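Local coordinates for UPF0303 protein YBR137W (PDB 4CLC) that is of unknown function but belongs to the UPF0303 family, related to HbpS-like haem-degrading proteins of the GAF clan, at residues Ala131-Ser136 and Tyr143-Ile148; Lys92-Arg97 and Lys123-His128. All blocks are in the same frame, centred on the assembly; numbering follows the deposited sequence.

Contact 1. Residues Ala131-Ser136 and Tyr143-Ile148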
loop_
_atom_site.group_PDB
_atom_site.type_symbol
_atom_site.label_atom_id
_atom_site.label_comp_id
_atom_site.label_asym_id
_atom_site.label_seq_id
_atom_site.Cartn_x
_atom_site.Cartn_y
_atom_site.Cartn_z
ATOM N N ALA D 131 0.095 0.203 29.967
ATOM C CA ALA D 131 -1.175 0.670 29.438
ATOM C C ALA D 131 -2.306 0.057 30.219
ATOM O O ALA D 131 -2.560 -1.136 30.105
ATOM C CB ALA D 131 -1.314 0.318 27.973
ATOM N N VAL D 132 -3.000 0.873 30.996
ATOM C CA VAL D 132 -4.099 0.387 31.798
ATOM C C VAL D 132 -5.380 1.075 31.365
ATOM O O VAL D 132 -5.451 2.295 31.308
ATOM C CB VAL D 132 -3.841 0.628 33.314
ATOM C CG1 VAL D 132 -5.070 0.294 34.137
ATOM C CG2 VAL D 132 -2.652 -0.180 33.781
ATOM N N LEU D 133 -6.390 0.290 31.035
ATOM C CA LEU D 133 -7.677 0.847 30.714
ATOM C C LEU D 133 -8.252 1.580 31.917
ATOM O O LEU D 133 -7.965 1.229 33.063
ATOM C CB LEU D 133 -8.639 -0.246 30.252
ATOM C CG LEU D 133 -8.271 -0.961 28.959
ATOM C CD1 LEU D 133 -9.170 -2.163 28.756
ATOM C CD2 LEU D 133 -8.397 -0.018 27.806
ATOM N N ILE D 134 -9.052 2.609 31.642
ATOM C CA ILE D 134 -9.810 3.315 32.656
ATOM C C ILE D 134 -11.255 2.856 32.586
ATOM O O ILE D 134 -11.986 3.222 31.662
ATOM C CB ILE D 134 -9.760 4.845 32.463
ATOM C CG1 ILE D 134 -8.327 5.361 32.459
ATOM C CG2 ILE D 134 -10.560 5.539 33.554
ATOM C CD1 ILE D 134 -8.249 6.861 32.292
ATOM N N GLN D 135 -11.673 2.081 33.581
ATOM C CA GLN D 135 -13.010 1.482 33.599
ATOM C C GLN D 135 -14.080 2.449 34.061
ATOM O O GLN D 135 -13.793 3.393 34.794
ATOM C CB GLN D 135 -13.023 0.254 34.497
ATOM C CG GLN D 135 -13.424 -0.986 33.767
ATOM C CD GLN D 135 -12.374 -1.430 32.798
ATOM O OE1 GLN D 135 -11.214 -1.631 33.172
ATOM N NE2 GLN D 135 -12.761 -1.584 31.536
ATOM N N SER D 136 -15.313 2.208 33.629
ATOM C CA SER D 136 -16.444 3.036 34.038
ATOM C C SER D 136 -17.353 2.264 34.971
ATOM O O SER D 136 -17.650 1.087 34.738
ATOM C CB SER D 136 -17.243 3.510 32.830
ATOM O OG SER D 136 -18.606 3.710 33.164
ATOM N N TYR D 143 -13.881 3.759 29.879
ATOM C CA TYR D 143 -13.895 5.180 29.536
ATOM C C TYR D 143 -12.782 5.502 28.546
ATOM O O TYR D 143 -12.989 6.183 27.543
ATOM C CB TYR D 143 -13.717 6.057 30.789
ATOM C CG TYR D 143 -14.982 6.373 31.551
ATOM C CD1 TYR D 143 -16.165 6.612 30.882
ATOM C CD2 TYR D 143 -14.988 6.441 32.948
ATOM C CE1 TYR D 143 -17.331 6.903 31.569
ATOM C CE2 TYR D 143 -16.147 6.728 33.643
ATOM C CZ TYR D 143 -17.313 6.963 32.941
ATOM O OH TYR D 143 -18.485 7.253 33.585
ATOM N N ALA D 144 -11.590 5.025 28.861
ATOM C CA ALA D 144 -10.389 5.476 28.192
ATOM C C ALA D 144 -9.266 4.506 28.490
ATOM O O ALA D 144 -9.495 3.424 28.993
ATOM C CB ALA D 144 -10.029 6.872 28.640
ATOM N N CYS D 145 -8.050 4.887 28.144
ATOM C CA CYS D 145 -6.898 4.089 28.463
ATOM C C CYS D 145 -5.784 5.027 28.950
ATOM O O CYS D 145 -5.515 6.075 28.346
ATOM C CB CYS D 145 -6.472 3.261 27.245
ATOM S SG CYS D 145 -4.943 2.297 27.413
ATOM N N LEU D 146 -5.164 4.656 30.065
ATOM C CA LEU D 146 -4.035 5.382 30.606
ATOM C C LEU D 146 -2.768 4.632 30.245
ATOM O O LEU D 146 -2.697 3.433 30.446
ATOM C CB LEU D 146 -4.187 5.527 32.118
ATOM C CG LEU D 146 -2.962 5.739 32.994
ATOM C CD1 LEU D 146 -2.273 7.008 32.602
ATOM C CD2 LEU D 146 -3.421 5.817 34.408
ATOM N N THR D 147 -1.778 5.325 29.696
ATOM C CA THR D 147 -0.576 4.661 29.229
ATOM C C THR D 147 0.676 5.395 29.658
ATOM O O THR D 147 0.840 6.581 29.369
ATOM C CB THR D 147 -0.542 4.529 27.707
ATOM O OG1 THR D 147 -1.689 3.814 27.248
ATOM C CG2 THR D 147 0.703 3.792 27.287
ATOM N N ILE D 148 1.564 4.675 30.340
ATOM C CA ILE D 148 2.790 5.249 30.846
ATOM C C ILE D 148 3.932 4.559 30.146
ATOM O O ILE D 148 3.817 3.392 29.759
ATOM C CB ILE D 148 2.880 5.096 32.368
ATOM C CG1 ILE D 148 1.701 5.816 33.026
ATOM C CG2 ILE D 148 4.176 5.641 32.901
ATOM C CD1 ILE D 148 1.678 5.712 34.516
#
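The antiparallel beta hairpin of strands 131-136 and 144-149 joins Val132 to Leu146 and Ile134 to Ala144 in hydrogen-bonded pairs, with Ala131-Thr147 and Leu133-Cys145 as the non-hydrogen-bonded pairs. Val132 N donates to Leu146 O at 2.6 Å, and Leu146 N returns a bond of 2.7 Å to Val132 O. Further along, Ile134 N reaches Ala144 O at 2.8 Å in a nearly straight N-H...O (173°), although the donor stands above the carbonyl plane. Ile134 O receives weak bonds from both Tyr143 N and Ala144 N, since both residues face Ile134: a classic beta bulge beside the hairpin turn. There Ser136 CB sits over the centre of one face of the Tyr143 ring, in a CH-pi contact 3.4 Å from the centroid. Ser136 OG lies near the phenol end of the ring and also takes a weak hydrogen bond from Arg138 N in the turn.

The hairpin is internal to a mixed five-stranded sheet, flanked by strands 30-31 and 60-64, with helices packed on both faces, consistent with the GAF clan. On the face of Val132, Ile134, Ala144 and Leu146, the Ile134 side chain has CG1 anti to the carbonyl carbon (chi1 -57°) and CD1 extended beyond it (chi2 -179°); together the two torsions bring CD1 to 4.1 Å from Ala144 CB. Its CG1 is 4.2 Å from Leu146 CB. Helices 36-53 and 153-168 cover this side, through Leu42 on Ile134 and Leu164 on both Val132 and Leu146. On the other face the CD2 branch of Leu133 lies 3.8 Å from Cys145 CB, and Ala131 CB meets Thr147 OG1 at 3.6 Å beneath helix 84-98.

Contact 2. Residues Lys92-Arg97 and Lys123-His128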
loop_
_atom_site.group_PDB
_atom_site.type_symbol
_atom_site.label_atom_id
_atom_site.label_comp_id
_atom_site.label_asym_id
_atom_site.label_seq_id
_atom_site.Cartn_x
_atom_site.Cartn_y
_atom_site.Cartn_z
ATOM N N LYS D 92 -1.119 1.033 24.161
ATOM C CA LYS D 92 -2.518 1.456 24.128
ATOM C C LYS D 92 -3.306 0.583 23.176
ATOM O O LYS D 92 -4.413 0.150 23.487
ATOM C CB LYS D 92 -2.621 2.930 23.706
ATOM C CG LYS D 92 -4.028 3.469 23.649
ATOM C CD LYS D 92 -4.085 4.936 23.280
ATOM C CE LYS D 92 -3.431 5.218 21.969
ATOM N NZ LYS D 92 -2.335 6.197 22.178
ATOM N N LYS D 93 -2.715 0.317 22.019
ATOM C CA LYS D 93 -3.390 -0.457 21.002
ATOM C C LYS D 93 -3.729 -1.845 21.541
ATOM O O LYS D 93 -4.894 -2.269 21.491
ATOM C CB LYS D 93 -2.546 -0.548 19.722
ATOM C CG LYS D 93 -3.386 -1.008 18.544
ATOM C CD LYS D 93 -2.703 -0.879 17.202
ATOM C CE LYS D 93 -3.691 -1.187 16.069
ATOM N NZ LYS D 93 -3.305 -0.573 14.757
ATOM N N THR D 94 -2.723 -2.541 22.073
ATOM C CA THR D 94 -2.941 -3.842 22.693
ATOM C C THR D 94 -4.044 -3.767 23.745
ATOM O O THR D 94 -5.036 -4.485 23.651
ATOM C CB THR D 94 -1.676 -4.385 23.362
ATOM O OG1 THR D 94 -0.639 -4.600 22.392
ATOM C CG2 THR D 94 -1.993 -5.669 24.052
ATOM N N ALA D 95 -3.892 -2.873 24.720
ATOM C CA ALA D 95 -4.876 -2.737 25.796
ATOM C C ALA D 95 -6.317 -2.526 25.332
ATOM O O ALA D 95 -7.214 -3.185 25.848
ATOM C CB ALA D 95 -4.481 -1.615 26.713
ATOM N N LEU D 96 -6.552 -1.619 24.378
ATOM C CA LEU D 96 -7.926 -1.310 23.948
ATOM C C LEU D 96 -8.541 -2.461 23.168
ATOM O O LEU D 96 -9.758 -2.694 23.206
ATOM C CB LEU D 96 -7.963 -0.029 23.110
ATOM C CG LEU D 96 -7.831 1.298 23.869
ATOM C CD1 LEU D 96 -7.397 2.427 22.929
ATOM C CD2 LEU D 96 -9.113 1.658 24.617
ATOM N N ARG D 97 -7.691 -3.190 22.464
ATOM C CA ARG D 97 -8.158 -4.306 21.668
ATOM C C ARG D 97 -8.543 -5.506 22.522
ATOM O O ARG D 97 -9.593 -6.135 22.308
ATOM C CB ARG D 97 -7.089 -4.732 20.667
ATOM C CG ARG D 97 -7.436 -6.014 19.976
ATOM C CD ARG D 97 -6.473 -6.337 18.861
ATOM N NE ARG D 97 -6.804 -7.626 18.249
ATOM C CZ ARG D 97 -6.298 -8.057 17.102
ATOM N NH1 ARG D 97 -5.443 -7.296 16.428
ATOM N NH2 ARG D 97 -6.658 -9.239 16.627
ATOM N N LYS D 123 5.016 -5.036 15.688
ATOM C CA LYS D 123 5.574 -3.723 15.359
ATOM C C LYS D 123 4.490 -2.712 15.697
ATOM O O LYS D 123 4.754 -1.527 15.843
ATOM C CB LYS D 123 6.007 -3.593 13.891
ATOM C CG LYS D 123 7.476 -3.981 13.614
ATOM C CD LYS D 123 7.617 -5.497 13.526
ATOM C CE LYS D 123 8.976 -5.992 14.033
ATOM N NZ LYS D 123 9.048 -7.493 14.068
ATOM N N GLU D 124 3.294 -3.255 15.883
ATOM C CA GLU D 124 2.014 -2.586 15.984
ATOM C C GLU D 124 1.464 -2.689 17.414
ATOM O O GLU D 124 1.040 -1.696 17.996
ATOM C CB GLU D 124 1.025 -3.183 14.963
ATOM C CG GLU D 124 -0.279 -2.393 14.774
ATOM C CD GLU D 124 -1.200 -2.934 13.667
ATOM O OE1 GLU D 124 -0.890 -3.979 13.051
ATOM O OE2 GLU D 124 -2.253 -2.300 13.416
ATOM N N TYR D 125 1.347 -3.908 17.932
ATOM C CA TYR D 125 0.948 -4.104 19.327
ATOM C C TYR D 125 2.130 -4.387 20.268
ATOM O O TYR D 125 2.991 -5.191 19.961
ATOM C CB TYR D 125 -0.047 -5.247 19.424
ATOM C CG TYR D 125 -1.324 -5.057 18.643
ATOM C CD1 TYR D 125 -1.396 -5.398 17.289
ATOM C CD2 TYR D 125 -2.462 -4.566 19.255
ATOM C CE1 TYR D 125 -2.553 -5.244 16.574
ATOM C CE2 TYR D 125 -3.625 -4.411 18.543
ATOM C CZ TYR D 125 -3.667 -4.753 17.201
ATOM O OH TYR D 125 -4.846 -4.607 16.495
ATOM N N ALA D 126 2.170 -3.727 21.416
ATOM C CA ALA D 126 3.238 -3.975 22.379
ATOM C C ALA D 126 2.709 -4.775 23.550
ATOM O O ALA D 126 1.586 -4.559 24.014
ATOM C CB ALA D 126 3.846 -2.688 22.874
ATOM N N PHE D 127 3.482 -5.765 23.971
ATOM C CA PHE D 127 3.054 -6.570 25.089
ATOM C C PHE D 127 3.779 -6.322 26.430
ATOM O O PHE D 127 3.484 -7.011 27.422
ATOM C CB PHE D 127 3.086 -8.023 24.642
ATOM C CG PHE D 127 1.977 -8.333 23.694
ATOM C CD1 PHE D 127 2.128 -8.102 22.330
ATOM C CD2 PHE D 127 0.740 -8.754 24.174
ATOM C CE1 PHE D 127 1.082 -8.342 21.460
ATOM C CE2 PHE D 127 -0.308 -9.000 23.311
ATOM C CZ PHE D 127 -0.140 -8.787 21.954
ATOM N N HIS D 128 4.701 -5.348 26.462
ATOM C CA HIS D 128 5.213 -4.787 27.730
ATOM C C HIS D 128 4.122 -4.023 28.466
ATOM O O HIS D 128 3.127 -3.627 27.863
ATOM C CB HIS D 128 6.379 -3.849 27.498
ATOM C CG HIS D 128 7.598 -4.527 26.959
ATOM N ND1 HIS D 128 7.534 -5.620 26.122
ATOM C CD2 HIS D 128 8.912 -4.223 27.086
ATOM C CE1 HIS D 128 8.756 -5.980 25.779
ATOM N NE2 HIS D 128 9.612 -5.152 26.348
#
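Lys93, Thr94 and Arg97 of helix 84-98 grip Glu124, Tyr125, Ala126 and Phe127 of the irregular segment that leads toward strand 131-136. The one charge pair is a salt bridge between Lys93 NZ and Glu124 OE2, modelled so short that its length is doubtful. Two hydrogen bonds accompany it. Thr94 OG1 donates to Ala126 O at 2.8 Å, from above the carbonyl plane. Arg97 NH1 donates to Tyr125 OH, also at 2.8 Å, with the phenol oxygen close to the guanidinium plane; that plane and the Tyr125 ring are 72° apart, so the arginine meets the hydroxyl without stacking on the ring.

Two CH-pi contacts bring in the rings. Lys93 is stretched out with CG anti to the backbone N (chi1 -164°), which takes its chain across one face of Tyr125, CD standing 4.1 Å from the ring centroid and nearer the rim than the centre. Thr94 CG2 lies off-centre over Phe127, 4.3 Å from its centroid. In plain packing, backbone atoms of Thr94 meet the edge of the Tyr125 ring.

Arg97 NE makes a salt bridge to an acidic side chain of a neighbouring chain. The Phe127 ring meets that of Phe118, the two planes nearly parallel, and touches Phe98, while elsewhere on helix 84-98 Ala95 and Leu96 rest on strands 131-136 and 144-149.

Helix 84-98 connects the two contacts: it receives the 123-128 segment through Lys93, Thr94 and Arg97, and meets the hairpin of contact 1 through Lys92, Ala95 and Leu96. The junction is chiefly apolar, with Leu133 CD2 3.7 Å from Leu96 CD2. Contact 1 is centred about 6 Å from the centre of the chain and contact 2 about 11 Å, and their chemistry differs. Between the strands, main-chain bonds and small or aliphatic side chains dominate; between helix and loop, long polar side chains, aromatic rings and an ion pair do the work. Both are buried contacts; the partly exposed residues are Gln135 in contact 1 and the ion pair Lys93 and Glu124 in contact 2.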